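Long-range contact in lyase/mutase (Burkholderia cenocepacia, PDB 4LSB), which belongs to the phosphoenolpyruvate phosphomutase family of TIM-barrel enzymes and carries a bound magnesium ion: residues L54-A59 and L90-D95. Numbering follows the deposited sequence.
Sequences LATTSA and LPVSAD. With MG (magnesium ion), chain E.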
# COMPACT_ATOMS: atom_id res chain seq x y z
N LEU B 54 -17.07 1.42 -0.49
CA LEU B 54 -15.75 1.09 -1.08
C LEU B 54 -15.89 -0.18 -1.91
O LEU B 54 -16.74 -1.01 -1.63
CB LEU B 54 -14.71 0.85 0.06
CG LEU B 54 -14.60 1.98 1.09
CD1 LEU B 54 -13.71 1.54 2.24
CD2 LEU B 54 -14.04 3.22 0.47
N ALA B 55 -15.02 -0.34 -2.92
CA ALA B 55 -14.94 -1.54 -3.69
C ALA B 55 -13.51 -2.06 -3.68
O ALA B 55 -12.52 -1.31 -3.85
CB ALA B 55 -15.40 -1.31 -5.12
N THR B 56 -13.36 -3.36 -3.54
CA THR B 56 -12.02 -3.92 -3.59
C THR B 56 -11.59 -3.95 -5.05
O THR B 56 -12.42 -3.73 -5.97
CB THR B 56 -11.95 -5.31 -2.96
OG1 THR B 56 -12.74 -6.20 -3.70
CG2 THR B 56 -12.43 -5.28 -1.51
N THR B 57 -10.29 -4.09 -5.27
CA THR B 57 -9.70 -4.10 -6.61
C THR B 57 -8.70 -5.25 -6.61
O THR B 57 -7.70 -5.22 -5.92
CB THR B 57 -9.01 -2.76 -6.97
OG1 THR B 57 -8.15 -2.92 -8.09
CG2 THR B 57 -8.23 -2.17 -5.80
N SER B 58 -9.04 -6.30 -7.32
CA SER B 58 -8.13 -7.42 -7.49
C SER B 58 -6.78 -6.93 -8.09
O SER B 58 -5.72 -7.46 -7.77
CB SER B 58 -8.77 -8.50 -8.41
OG SER B 58 -9.03 -7.93 -9.71
N ALA B 59 -6.80 -5.90 -8.93
CA ALA B 59 -5.59 -5.36 -9.52
C ALA B 59 -4.71 -4.60 -8.54
O ALA B 59 -3.48 -4.81 -8.51
CB ALA B 59 -5.90 -4.42 -10.66
N LEU B 90 -17.33 1.16 6.22
CA LEU B 90 -18.28 1.42 5.18
C LEU B 90 -18.74 0.12 4.50
O LEU B 90 -18.01 -0.86 4.47
CB LEU B 90 -17.60 2.30 4.09
CG LEU B 90 -17.27 3.75 4.47
CD1 LEU B 90 -16.48 4.48 3.35
CD2 LEU B 90 -18.58 4.45 4.85
N PRO B 91 -19.91 0.16 3.84
CA PRO B 91 -20.23 -0.94 2.93
C PRO B 91 -19.15 -1.24 1.87
O PRO B 91 -18.59 -0.31 1.29
CB PRO B 91 -21.53 -0.49 2.24
CG PRO B 91 -21.87 0.81 2.85
CD PRO B 91 -20.73 1.34 3.62
N VAL B 92 -18.85 -2.51 1.70
CA VAL B 92 -17.82 -2.98 0.77
C VAL B 92 -18.41 -3.90 -0.29
O VAL B 92 -19.02 -4.92 0.02
CB VAL B 92 -16.68 -3.73 1.50
CG1 VAL B 92 -15.71 -4.35 0.51
CG2 VAL B 92 -15.95 -2.81 2.44
N SER B 93 -18.23 -3.52 -1.54
CA SER B 93 -18.51 -4.37 -2.67
C SER B 93 -17.23 -5.03 -3.09
O SER B 93 -16.25 -4.36 -3.42
CB SER B 93 -19.02 -3.56 -3.87
OG SER B 93 -19.62 -4.45 -4.79
N ALA B 94 -17.26 -6.35 -3.13
CA ALA B 94 -16.09 -7.14 -3.41
C ALA B 94 -15.96 -7.54 -4.85
O ALA B 94 -16.86 -8.10 -5.43
CB ALA B 94 -16.13 -8.39 -2.55
N ASP B 95 -14.79 -7.33 -5.39
CA ASP B 95 -14.42 -7.87 -6.68
C ASP B 95 -14.12 -9.36 -6.46
O ASP B 95 -13.18 -9.68 -5.76
CB ASP B 95 -13.18 -7.13 -7.13
CG ASP B 95 -12.63 -7.61 -8.44
OD1 ASP B 95 -13.18 -8.56 -9.06
OD2 ASP B 95 -11.66 -6.95 -8.84
MG MG E . -9.62 -9.31 -11.60
O HOH W 1 -11.90 -8.51 -11.48
O HOH W 2 -10.27 -10.49 -13.31
O HOH W 3 -9.15 -7.62 -12.61
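Leu54 and Val92 pair in parallel register, as do Ala55 and Ser93, joining two neighbouring strands of the TIM barrel; the chain between them runs through helices 58-64 and 74-88, a beta-alpha-beta crossover. Leu54 N donates to Pro91 O, Leu54 O accepts from Ser93 N at 2.9 Å, and Thr56 N reaches Ser93 O. The apolar end is closely packed: Leu90 CD1 lies 3.9 Å from Leu54 CG, the side chains crossing at about a right angle, with helix 40-48 against both. Next along, Thr56 CG2 touches Val92 CG1 at 4.0 Å, and helix 74-88 covers this pair through Leu84 and Val85. Beyond the last bridge, Thr56 OG1, with chi1 at 65°, turns to the neighbouring strand and accepts a nearly straight hydrogen bond from Asp95 N.

At the magnesium end the close apolar contacts give way to a polar, hydrated site. The metal is bound by Ser58 OG at 2.4 Å, by Glu97 and by three waters, one of which donates to Asp95 OD1; Glu97 N donates to the same oxygen. Asp95 is bonded to two of these ligands, Ser58 and a water, consistent with a second-shell role in positioning them. Asp95 OD2 accepts from Ser58 N at 3.1 Å and from Ser58 OG at 2.9 Å, both approaching from one face of the carboxylate, the hydroxyl 40° out of its plane.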